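Local coordinates for protein 2-hydroxymethyl glutarate dehydrogenase (Eubacterium barkeri, PDB 3CKY) that catalyses the NAD-dependent interconversion of 2-formylglutarate and (S)-2-hydroxymethylglutarate, a step in the bacterial fermentation of nicotinate, at residues Thr204-Ile209 with Tyr217-Lys222; Cys183-Leu188 with Glu280-Val285; Glu75-Met78 with Gly83-Ser86; Arg273-Gly278 with Ile286-Gln291; Lys56-Ser61 with Leu85-Ala90. One frame throughout, in Å; residues are numbered along the deposited sequence.

Interaction 1: Thr204-Ile209 with Tyr217-Lys222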
# COMPACT_ATOMS: atom_id res chain seq x y z
N THR A 204 -10.53 5.07 28.44
CA THR A 204 -11.23 3.80 28.34
C THR A 204 -10.47 2.83 27.47
O THR A 204 -10.31 1.67 27.83
CB THR A 204 -12.65 3.98 27.78
OG1 THR A 204 -13.37 4.91 28.59
CG2 THR A 204 -13.39 2.62 27.74
N MET A 205 -9.97 3.32 26.34
CA MET A 205 -9.18 2.51 25.43
C MET A 205 -7.85 2.09 26.02
O MET A 205 -7.45 0.94 25.91
CB MET A 205 -8.98 3.23 24.10
CG MET A 205 -10.23 3.23 23.23
SD MET A 205 -9.97 3.95 21.58
CE MET A 205 -9.80 5.70 21.95
N GLN A 206 -7.16 3.01 26.68
CA GLN A 206 -5.91 2.66 27.34
C GLN A 206 -6.10 1.57 28.38
O GLN A 206 -5.34 0.59 28.44
CB GLN A 206 -5.27 3.84 28.02
CG GLN A 206 -3.78 3.55 28.28
CD GLN A 206 -3.22 4.31 29.42
OE1 GLN A 206 -3.96 4.89 30.23
NE2 GLN A 206 -1.89 4.32 29.51
N GLU A 207 -7.12 1.77 29.21
CA GLU A 207 -7.41 0.83 30.26
C GLU A 207 -7.70 -0.54 29.67
O GLU A 207 -7.09 -1.52 30.06
CB GLU A 207 -8.60 1.29 31.08
CG GLU A 207 -8.88 0.42 32.27
CD GLU A 207 -10.12 0.84 33.02
OE1 GLU A 207 -10.91 1.65 32.46
OE2 GLU A 207 -10.32 0.35 34.16
N ILE A 208 -8.62 -0.60 28.72
CA ILE A 208 -9.12 -1.89 28.23
C ILE A 208 -8.16 -2.56 27.26
O ILE A 208 -7.80 -3.72 27.44
CB ILE A 208 -10.55 -1.74 27.64
CG1 ILE A 208 -11.53 -1.46 28.78
CG2 ILE A 208 -10.95 -2.99 26.88
CD1 ILE A 208 -12.91 -1.14 28.34
N ILE A 209 -7.71 -1.85 26.24
CA ILE A 209 -6.79 -2.43 25.25
C ILE A 209 -5.44 -2.78 25.87
O ILE A 209 -4.81 -3.78 25.52
CB ILE A 209 -6.59 -1.49 24.05
CG1 ILE A 209 -7.94 -1.29 23.34
CG2 ILE A 209 -5.53 -2.03 23.07
CD1 ILE A 209 -7.99 -0.06 22.47
N TYR A 217 3.95 -2.64 22.94
CA TYR A 217 4.85 -1.70 23.58
C TYR A 217 4.63 -0.28 23.04
O TYR A 217 4.64 0.68 23.79
CB TYR A 217 6.31 -2.13 23.41
CG TYR A 217 7.24 -1.11 23.96
CD1 TYR A 217 7.52 -1.05 25.31
CD2 TYR A 217 7.80 -0.15 23.13
CE1 TYR A 217 8.37 -0.08 25.83
CE2 TYR A 217 8.64 0.82 23.64
CZ TYR A 217 8.92 0.84 24.98
OH TYR A 217 9.74 1.80 25.47
N ALA A 218 4.44 -0.15 21.73
CA ALA A 218 4.08 1.14 21.10
C ALA A 218 2.98 1.87 21.89
O ALA A 218 3.13 3.03 22.26
CB ALA A 218 3.66 0.95 19.67
N MET A 219 1.88 1.18 22.16
CA MET A 219 0.81 1.77 22.93
C MET A 219 1.25 2.09 24.36
O MET A 219 0.95 3.18 24.88
CB MET A 219 -0.40 0.86 22.94
CG MET A 219 -1.55 1.41 23.76
SD MET A 219 -3.04 0.46 23.58
CE MET A 219 -4.21 1.51 24.42
N GLU A 220 1.96 1.17 25.01
CA GLU A 220 2.40 1.38 26.39
C GLU A 220 3.31 2.59 26.51
O GLU A 220 3.13 3.42 27.40
CB GLU A 220 3.12 0.14 26.93
CG GLU A 220 2.16 -0.98 27.30
CD GLU A 220 2.64 -2.36 26.86
OE1 GLU A 220 3.86 -2.65 27.06
OE2 GLU A 220 1.80 -3.14 26.32
N ALA A 221 4.25 2.72 25.59
CA ALA A 221 5.22 3.80 25.63
C ALA A 221 4.63 5.18 25.30
O ALA A 221 5.02 6.19 25.89
CB ALA A 221 6.38 3.51 24.70
N LYS A 222 3.69 5.22 24.36
CA LYS A 222 3.28 6.49 23.77
C LYS A 222 1.94 7.05 24.26
O LYS A 222 1.78 8.26 24.34
CB LYS A 222 3.25 6.37 22.25
CG LYS A 222 4.57 5.88 21.62
CD LYS A 222 5.76 6.73 22.01
CE LYS A 222 7.03 6.29 21.30
NZ LYS A 222 8.21 7.12 21.73
O HOH W 1 0.50 4.24 27.87
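Met-219 reaches from helix 217-222 toward helix 204-209 as a straight rod, and the side chain of Ile-209 meets it at about a right angle. CG of Met-219 is anti to the backbone N (chi1 179°) and the chain stays extended to the methyl, which lets one residue span two short helix segments whose axes lie 11.3 Å apart and run at 136° to each other. The sulfur rests on the branch methyl of the isoleucine, Met-219 SD to Ile-209 CG2 being 3.6 Å. Beyond it the terminal methyl rests on the backbone of helix 204-209, where Met-219 CE is 3.6 Å from Gln-206 CA and equally far from Met-205 O. Shortening Met-219 to an alanine removes both sulfur and methyl, which would probably leave a gap between the helices and Ile-209 CG2 without the sulfur it rests on. Alongside this apolar bridge, Gln-206 NE2 donates to a water 2.9 Å away that lies 2.8 Å from Glu-220 O, while the same amide nitrogen is also hydrogen-bonded to OE1 of Glu-224. In the helical domain around it, Met-219 touches Leu-188 of the long helix 169-197, Met-205 lies on Leu-192 and Val-196 of that helix, and Ile-209 packs on Val-176 of the second subunit.

Interaction 2: Cys183-Leu188 with Glu280-Val285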
# COMPACT_ATOMS: atom_id res chain seq x y z
N CYS A 183 5.11 0.06 12.58
CA CYS A 183 3.83 -0.49 12.16
C CYS A 183 2.79 -0.44 13.28
O CYS A 183 1.64 -0.06 13.06
CB CYS A 183 3.98 -1.94 11.68
SG CYS A 183 4.82 -2.16 10.09
N ASN A 184 3.21 -0.83 14.48
CA ASN A 184 2.30 -0.92 15.62
C ASN A 184 1.77 0.46 15.96
O ASN A 184 0.61 0.62 16.29
CB ASN A 184 3.00 -1.56 16.83
CG ASN A 184 3.34 -3.02 16.60
OD1 ASN A 184 2.88 -3.65 15.65
ND2 ASN A 184 4.15 -3.57 17.49
N MET A 185 2.64 1.47 15.84
CA MET A 185 2.24 2.84 16.10
C MET A 185 1.29 3.37 15.04
O MET A 185 0.25 3.96 15.35
CB MET A 185 3.47 3.74 16.19
CG MET A 185 3.15 5.25 16.43
SD MET A 185 2.42 5.63 18.04
CE MET A 185 0.76 6.16 17.61
N ALA A 186 1.62 3.15 13.77
CA ALA A 186 0.74 3.53 12.68
C ALA A 186 -0.67 2.92 12.85
O ALA A 186 -1.68 3.59 12.64
CB ALA A 186 1.36 3.13 11.31
N SER A 187 -0.73 1.65 13.23
CA SER A 187 -2.01 0.98 13.46
C SER A 187 -2.75 1.60 14.64
O SER A 187 -3.95 1.84 14.59
CB SER A 187 -1.78 -0.52 13.72
OG SER A 187 -1.13 -1.15 12.63
N LEU A 188 -2.01 1.87 15.71
CA LEU A 188 -2.57 2.51 16.91
C LEU A 188 -3.19 3.87 16.59
O LEU A 188 -4.30 4.20 17.06
CB LEU A 188 -1.48 2.65 17.98
CG LEU A 188 -1.94 3.15 19.36
CD1 LEU A 188 -3.00 2.21 19.98
CD2 LEU A 188 -0.75 3.36 20.28
N GLU A 280 8.97 15.94 16.10
CA GLU A 280 8.18 15.51 17.24
C GLU A 280 8.28 14.00 17.39
O GLU A 280 8.65 13.30 16.43
CB GLU A 280 6.71 15.90 17.02
CG GLU A 280 6.52 17.41 16.93
CD GLU A 280 5.08 17.86 16.86
OE1 GLU A 280 4.88 19.08 16.69
OE2 GLU A 280 4.14 17.05 16.98
N ASP A 281 7.95 13.49 18.58
CA ASP A 281 7.89 12.06 18.79
C ASP A 281 7.01 11.46 17.71
O ASP A 281 6.04 12.09 17.25
CB ASP A 281 7.35 11.71 20.17
CG ASP A 281 7.23 10.21 20.39
OD1 ASP A 281 8.26 9.58 20.65
OD2 ASP A 281 6.10 9.68 20.27
N MET A 282 7.36 10.24 17.30
CA MET A 282 6.67 9.59 16.21
C MET A 282 5.18 9.32 16.46
O MET A 282 4.46 9.16 15.51
CB MET A 282 7.41 8.30 15.82
CG MET A 282 7.77 7.32 16.95
SD MET A 282 6.64 5.95 17.17
CE MET A 282 5.53 6.68 18.34
N SER A 283 4.72 9.32 17.71
CA SER A 283 3.31 9.12 18.01
C SER A 283 2.45 10.30 17.56
O SER A 283 1.22 10.18 17.45
CB SER A 283 3.09 8.86 19.51
OG SER A 283 3.54 9.93 20.33
N ALA A 284 3.11 11.45 17.31
CA ALA A 284 2.45 12.62 16.71
C ALA A 284 1.89 12.32 15.32
O ALA A 284 1.13 13.10 14.80
CB ALA A 284 3.42 13.81 16.64
N VAL A 285 2.24 11.19 14.73
CA VAL A 285 1.63 10.78 13.44
C VAL A 285 0.08 10.70 13.53
O VAL A 285 -0.61 10.88 12.52
CB VAL A 285 2.23 9.44 12.94
CG1 VAL A 285 1.69 8.26 13.74
CG2 VAL A 285 1.99 9.27 11.45
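Met-185 leaves its helix with CG trans to the backbone N (chi1 179°) and then folds at chi2 and chi3, so that its thioether turns onto Met-282 and Ser-283. Met-282 answers with CG in the crowded position between its own N and carbonyl carbon (chi1 50°), and further bends at chi2 and chi3 bring its methyl toward the helix. The two methionines cross obliquely: Met-282 CE sits 3.3 Å from Met-185 SD, and the carbons Met-185 CG and Met-282 CE are pressed to 3.4 Å. The same sulfur of Met-185 also lies 3.6 Å from Ser-283 CB, while Val-285 CG1 approaches Met-185 CG more loosely at 4.3 Å. Asp-281 opens an Asx turn that holds the start of the 3-10 segment. Its OD2 receives Ser-283 N at 2.9 Å from above the carboxylate plane, and takes Ser-283 OG at 2.6 Å on its anti lone pair. Two bonds from Ser-283 thus converge on OD2, and the one from OG holds the hydroxyl turned to the carboxylate; the other carboxylate oxygen of Asp-281 pairs with Lys-222. The contact thus seats the loop between helices 260-274 and 286-293 on the long helix 169-197, with Lys-222 and Phe-226 of helix 217-228 beside the turn and Val-285 lying against Ile-268 and Phe-269 of helix 260-274.

Interaction 3: Glu75-Met78 with Gly83-Ser86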
# COMPACT_ATOMS: atom_id res chain seq x y z
N GLU A 75 30.47 4.03 3.20
CA GLU A 75 31.34 3.73 2.05
C GLU A 75 32.40 4.81 1.86
O GLU A 75 33.57 4.51 1.59
CB GLU A 75 30.55 3.60 0.75
CG GLU A 75 29.73 2.34 0.64
CD GLU A 75 29.19 2.14 -0.77
OE1 GLU A 75 27.96 2.32 -0.97
OE2 GLU A 75 30.00 1.81 -1.66
N THR A 76 31.98 6.07 2.00
CA THR A 76 32.90 7.18 1.85
C THR A 76 33.99 7.11 2.92
O THR A 76 35.18 7.20 2.61
CB THR A 76 32.19 8.54 1.92
OG1 THR A 76 31.27 8.67 0.83
CG2 THR A 76 33.20 9.68 1.86
N VAL A 77 33.59 6.94 4.17
CA VAL A 77 34.53 6.88 5.28
C VAL A 77 35.45 5.66 5.18
O VAL A 77 36.67 5.78 5.35
CB VAL A 77 33.80 6.88 6.65
CG1 VAL A 77 34.75 6.51 7.78
CG2 VAL A 77 33.15 8.23 6.90
N MET A 78 34.88 4.50 4.89
CA MET A 78 35.63 3.25 4.92
C MET A 78 36.41 3.02 3.66
O MET A 78 37.61 2.77 3.71
CB MET A 78 34.68 2.06 5.13
CG MET A 78 33.97 2.07 6.47
SD MET A 78 35.10 2.17 7.87
CE MET A 78 35.96 0.61 7.75
N GLY A 83 40.65 5.98 2.56
CA GLY A 83 39.66 5.49 3.52
C GLY A 83 40.24 4.83 4.75
O GLY A 83 41.45 4.61 4.84
N VAL A 84 39.36 4.51 5.70
CA VAL A 84 39.74 3.82 6.93
C VAL A 84 40.32 2.43 6.63
O VAL A 84 41.33 2.04 7.21
CB VAL A 84 38.53 3.73 7.91
CG1 VAL A 84 38.77 2.68 8.99
CG2 VAL A 84 38.26 5.09 8.51
N LEU A 85 39.68 1.70 5.72
CA LEU A 85 40.11 0.35 5.34
C LEU A 85 41.56 0.29 4.88
O LEU A 85 42.31 -0.60 5.29
CB LEU A 85 39.18 -0.24 4.26
CG LEU A 85 38.01 -1.15 4.69
CD1 LEU A 85 37.71 -1.09 6.18
CD2 LEU A 85 36.76 -0.86 3.87
N SER A 86 41.96 1.24 4.03
CA SER A 86 43.33 1.27 3.51
C SER A 86 44.38 1.51 4.61
O SER A 86 45.53 1.12 4.45
CB SER A 86 43.47 2.32 2.40
OG SER A 86 43.37 3.64 2.93
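Val-77 and Met-78, near the end of helix 71-79, are tied to the start of the short helix 84-87 by two successive backbone hydrogen bonds. Val-84 N donates to Val-77 O at 3.0 Å (N-H...O angle 164°), lying in the carbonyl plane, and Leu-85 N reaches a lone pair of Met-78 O at 3.1 Å. Carbonyls at the end of one helix are therefore used by amides at the start of the next. A weaker CH...O contact accompanies them, Gly-83 CA standing 3.4 Å from Met-78 O; the lack of a side chain on the glycine allows this close passage. Within the second segment, Ser-86 OG donates to Gly-83 O at 2.9 Å, bracing the first turn. The apolar contacts lie beside the bonds. Val-77 and Val-84 run side by side, CG1 of Val-77 being 3.9 Å from CG2 of Val-84. Met-78, bent at chi2 and chi3, curls obliquely over Val-84, bringing its SD 3.8 Å from Val-84 CB. CD2 of Leu-85 lies 3.8 Å from CB of Met-78, and an alanine here would probably keep the backbone bond but leave a gap beside Met-78. Both valines rest on Ile-10 of strand 6-10, in the nucleotide-binding domain; Leu-85 and Met-78 face helix 102-114 through Val-111 and Met-108, and Asn-54 of helix 54-60 borders both valines.

Interaction 4: Arg273-Gly278 with Ile286-Gln291; sequences RAMGLG and IKVWEQ
Met-275 and Leu-277 make a surface packing contact with helix 286-293 in the helical C-terminal domain, joining the turn that ends helix 260-274 to the last helix of the chain. The turn is a Schellman motif. Gly-276, with positive phi, is its C-prime residue, and its N bonds back to Arg-273 O at 3.0 Å; the reversal sends the side chains of Met-275 and Leu-277, one before and one after the glycine, toward the same helix. Met-275 does most of the touching. It extends through chi2 and then bends at chi3 (64°), which lays the thioether obliquely across the helix surface. Its sulfur settles over Val-288, Met-275 SD being 3.7 Å from Val-288 CA and 3.8 Å from Val-288 CG2. The methyl goes on along the helix to the next turn, where Met-275 CE is 3.7 Å from Gln-291 CB and also lies near Lys-287 O. Leu-277 takes the neighbouring position: its CD2 stands 4.0 Å from Lys-287 CB and 4.2 Å from Lys-287 CD, so it lies against the aliphatic part of an extended lysine. The charged end of that lysine continues to a salt bridge with Glu-280. Met-292 of the third subunit packs on both Met-275 and Val-288, so the contact also borders a tetramer interface. Across the two segments the chemistry is wholly van der Waals: methyls, a thioether, the alkyl stems of polar residues and the helix backbone meet, leaving the lysine ammonium to be satisfied beyond them.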
# COMPACT_ATOMS: atom_id res chain seq x y z
N ARG A 273 5.40 13.86 8.35
CA ARG A 273 6.53 14.68 7.94
C ARG A 273 6.12 15.81 7.00
O ARG A 273 6.60 16.94 7.15
CB ARG A 273 7.60 13.81 7.32
CG ARG A 273 8.31 12.98 8.38
CD ARG A 273 8.96 11.79 7.83
NE ARG A 273 9.49 12.02 6.50
CZ ARG A 273 10.77 12.25 6.18
NH1 ARG A 273 11.70 12.30 7.11
NH2 ARG A 273 11.10 12.43 4.90
N ALA A 274 5.20 15.51 6.09
CA ALA A 274 4.63 16.53 5.20
C ALA A 274 3.95 17.65 5.99
O ALA A 274 3.98 18.79 5.57
CB ALA A 274 3.65 15.88 4.20
N MET A 275 3.36 17.31 7.14
CA MET A 275 2.70 18.27 8.02
C MET A 275 3.66 18.97 8.99
O MET A 275 3.21 19.71 9.86
CB MET A 275 1.62 17.57 8.84
CG MET A 275 0.44 17.09 8.01
SD MET A 275 -0.72 16.09 8.98
CE MET A 275 -1.29 17.30 10.19
N GLY A 276 4.97 18.75 8.84
CA GLY A 276 5.99 19.43 9.65
C GLY A 276 6.24 18.82 11.01
O GLY A 276 6.79 19.49 11.89
N LEU A 277 5.88 17.55 11.18
CA LEU A 277 5.93 16.87 12.47
C LEU A 277 7.18 16.01 12.66
O LEU A 277 7.30 15.31 13.65
CB LEU A 277 4.68 16.01 12.64
CG LEU A 277 3.34 16.61 13.09
CD1 LEU A 277 3.24 18.11 12.99
CD2 LEU A 277 2.18 15.91 12.37
N GLY A 278 8.13 16.10 11.73
CA GLY A 278 9.31 15.23 11.72
C GLY A 278 10.15 15.20 12.98
O GLY A 278 10.74 14.16 13.32
N ILE A 286 -0.45 10.46 14.73
CA ILE A 286 -1.89 10.51 14.98
C ILE A 286 -2.54 11.84 14.49
O ILE A 286 -3.69 11.86 14.04
CB ILE A 286 -2.25 10.25 16.48
CG1 ILE A 286 -3.74 9.87 16.62
CG2 ILE A 286 -1.96 11.49 17.35
CD1 ILE A 286 -4.14 9.30 17.98
N LYS A 287 -1.79 12.93 14.59
CA LYS A 287 -2.24 14.25 14.12
C LYS A 287 -2.60 14.27 12.63
O LYS A 287 -3.43 15.07 12.21
CB LYS A 287 -1.17 15.29 14.37
CG LYS A 287 -0.89 15.60 15.83
CD LYS A 287 0.14 16.73 15.92
CE LYS A 287 0.65 16.88 17.32
NZ LYS A 287 1.51 18.11 17.45
N VAL A 288 -1.99 13.38 11.83
CA VAL A 288 -2.41 13.18 10.43
C VAL A 288 -3.93 12.91 10.31
O VAL A 288 -4.61 13.54 9.51
CB VAL A 288 -1.66 12.04 9.72
CG1 VAL A 288 -2.28 11.77 8.33
CG2 VAL A 288 -0.17 12.35 9.61
N TRP A 289 -4.43 12.02 11.14
CA TRP A 289 -5.84 11.64 11.08
C TRP A 289 -6.75 12.65 11.77
O TRP A 289 -7.86 12.91 11.32
CB TRP A 289 -6.03 10.23 11.65
CG TRP A 289 -5.20 9.18 10.95
CD1 TRP A 289 -4.38 8.28 11.54
CD2 TRP A 289 -5.10 8.95 9.53
NE1 TRP A 289 -3.77 7.49 10.59
CE2 TRP A 289 -4.20 7.88 9.34
CE3 TRP A 289 -5.68 9.55 8.39
CZ2 TRP A 289 -3.86 7.38 8.07
CZ3 TRP A 289 -5.34 9.06 7.13
CH2 TRP A 289 -4.44 7.98 6.99
N GLU A 290 -6.27 13.23 12.87
CA GLU A 290 -6.99 14.29 13.60
C GLU A 290 -7.24 15.48 12.70
O GLU A 290 -8.33 16.03 12.69
CB GLU A 290 -6.22 14.73 14.85
CG GLU A 290 -6.11 13.62 15.88
CD GLU A 290 -5.35 14.01 17.12
OE1 GLU A 290 -5.89 13.75 18.23
OE2 GLU A 290 -4.23 14.58 17.00
N GLN A 291 -6.22 15.87 11.95
CA GLN A 291 -6.35 17.02 11.09
C GLN A 291 -7.33 16.70 9.96
O GLN A 291 -8.14 17.55 9.59
CB GLN A 291 -4.98 17.44 10.54
CG GLN A 291 -5.01 18.62 9.56
CD GLN A 291 -5.70 19.86 10.13
OE1 GLN A 291 -5.40 20.29 11.25
NE2 GLN A 291 -6.62 20.45 9.36

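Interaction 5: Lys56-Ser61 with Leu85-Ala90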
# COMPACT_ATOMS: atom_id res chain seq x y z
N LYS A 56 44.68 7.98 11.00
CA LYS A 56 45.54 7.91 12.19
C LYS A 56 44.97 6.95 13.23
O LYS A 56 45.68 6.10 13.76
CB LYS A 56 45.71 9.30 12.81
CG LYS A 56 46.64 10.23 12.02
CD LYS A 56 48.07 10.18 12.53
CE LYS A 56 48.30 11.13 13.71
NZ LYS A 56 47.55 10.77 14.94
N VAL A 57 43.67 7.09 13.52
CA VAL A 57 43.00 6.19 14.45
C VAL A 57 43.08 4.76 13.92
O VAL A 57 43.41 3.83 14.66
CB VAL A 57 41.51 6.57 14.66
CG1 VAL A 57 40.83 5.59 15.60
CG2 VAL A 57 41.39 8.00 15.19
N ALA A 58 42.79 4.59 12.63
CA ALA A 58 42.79 3.28 11.98
C ALA A 58 44.12 2.54 12.13
O ALA A 58 44.15 1.37 12.51
CB ALA A 58 42.43 3.41 10.50
N ALA A 59 45.22 3.23 11.84
CA ALA A 59 46.55 2.63 11.90
C ALA A 59 46.96 2.18 13.30
O ALA A 59 47.66 1.17 13.46
CB ALA A 59 47.59 3.60 11.34
N ALA A 60 46.51 2.91 14.32
CA ALA A 60 46.89 2.63 15.71
C ALA A 60 46.04 1.56 16.40
O ALA A 60 46.49 0.93 17.36
CB ALA A 60 46.86 3.92 16.52
N SER A 61 44.82 1.34 15.90
CA SER A 61 43.81 0.56 16.63
C SER A 61 43.68 -0.90 16.17
O SER A 61 43.97 -1.23 15.02
CB SER A 61 42.45 1.24 16.51
OG SER A 61 42.53 2.58 16.96
N LEU A 85 39.68 1.70 5.72
CA LEU A 85 40.11 0.35 5.34
C LEU A 85 41.56 0.29 4.88
O LEU A 85 42.31 -0.60 5.29
CB LEU A 85 39.18 -0.24 4.26
CG LEU A 85 38.01 -1.15 4.69
CD1 LEU A 85 37.71 -1.09 6.18
CD2 LEU A 85 36.76 -0.86 3.87
N SER A 86 41.96 1.24 4.03
CA SER A 86 43.33 1.27 3.51
C SER A 86 44.38 1.51 4.61
O SER A 86 45.53 1.12 4.45
CB SER A 86 43.47 2.32 2.40
OG SER A 86 43.37 3.64 2.93
N ALA A 87 43.97 2.15 5.70
CA ALA A 87 44.88 2.50 6.80
C ALA A 87 44.90 1.49 7.94
O ALA A 87 45.70 1.62 8.86
CB ALA A 87 44.54 3.88 7.34
N CYS A 88 44.02 0.49 7.89
CA CYS A 88 43.99 -0.57 8.91
C CYS A 88 45.05 -1.62 8.64
O CYS A 88 45.28 -1.99 7.48
CB CYS A 88 42.64 -1.28 8.93
SG CYS A 88 41.29 -0.30 9.53
N LYS A 89 45.68 -2.10 9.71
CA LYS A 89 46.53 -3.29 9.63
C LYS A 89 45.62 -4.50 9.52
O LYS A 89 44.46 -4.47 9.96
CB LYS A 89 47.41 -3.39 10.88
CG LYS A 89 48.35 -4.61 10.92
CD LYS A 89 49.38 -4.63 9.77
CE LYS A 89 50.40 -3.51 9.90
NZ LYS A 89 51.70 -3.85 9.26
N ALA A 90 46.12 -5.56 8.89
CA ALA A 90 45.38 -6.81 8.79
C ALA A 90 45.12 -7.40 10.17
O ALA A 90 45.94 -7.28 11.08
CB ALA A 90 46.13 -7.80 7.91
O HOH W 2 45.19 -1.03 12.57
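Ala-58 and Ala-59 meet Ala-87 and Cys-88 in the Rossmann-type nucleotide-binding domain, where the end of helix 54-60 lies against the exit of the short helix 84-87. Each helix precedes a strand of the parallel sheet, 63-66 and 93-96 respectively, and these two strands are neighbours in it; the contact joins the approaches to these two strands. Small side chains allow the backbones to come close, with CA atoms of Ala-58 and Cys-88 only 5.1 Å apart. The apolar centre is a meeting of methyls, Ala-58 CB to Ala-87 CB at 3.8 Å. Cys-88 adds its sulfur: although its CB points away from helix 54-60, chi1 of -69° leaves SG beside the backbone N, where it stands 4.0 Å from Ala-58 CB. Next to this, the carbonyl of Ala-87 faces the helix backbone. Ala-59 CA forms a CH...O contact with Ala-87 O at 3.3 Å, whereas the amide of Ala-59 is poorly angled for that oxygen. The helix end itself is braced by Ser-61, whose OG donates to Val-57 O at 2.8 Å from above the carbonyl plane. Ala-58 also lies near Ile-10, within the glycine-rich segment that by similarity binds NAD. One water links the two segments: it accepts from Lys-89 N at 3.1 Å and lies 2.6 Å from Ala-58 O and 2.7 Å from Ser-61 O.

How the interactions relate
The five contacts form two groups in different domains. Interactions 1, 2 and 4 belong to the helical C-terminal domain; interaction 2 touches both 1 and 4, which do not touch each other. Lys-222 NZ of interaction 1 forms a salt bridge of 2.7 Å with Asp-281 OD1 of interaction 2, and Glu-280 OE2 of interaction 2 pairs with Lys-287 NZ of interaction 4 at 2.9 Å. Interactions 3 and 5 share Leu-85 and Ser-86 in the nucleotide-binding domain, their centres about 10 Å apart, and both lie near Ile-10 of the predicted NAD site. Centres of interactions 2 and 3 are about 36 Å apart. Met-282 of interaction 2 is about 11 Å, between side chains, from Lys-243, a probable NAD ligand.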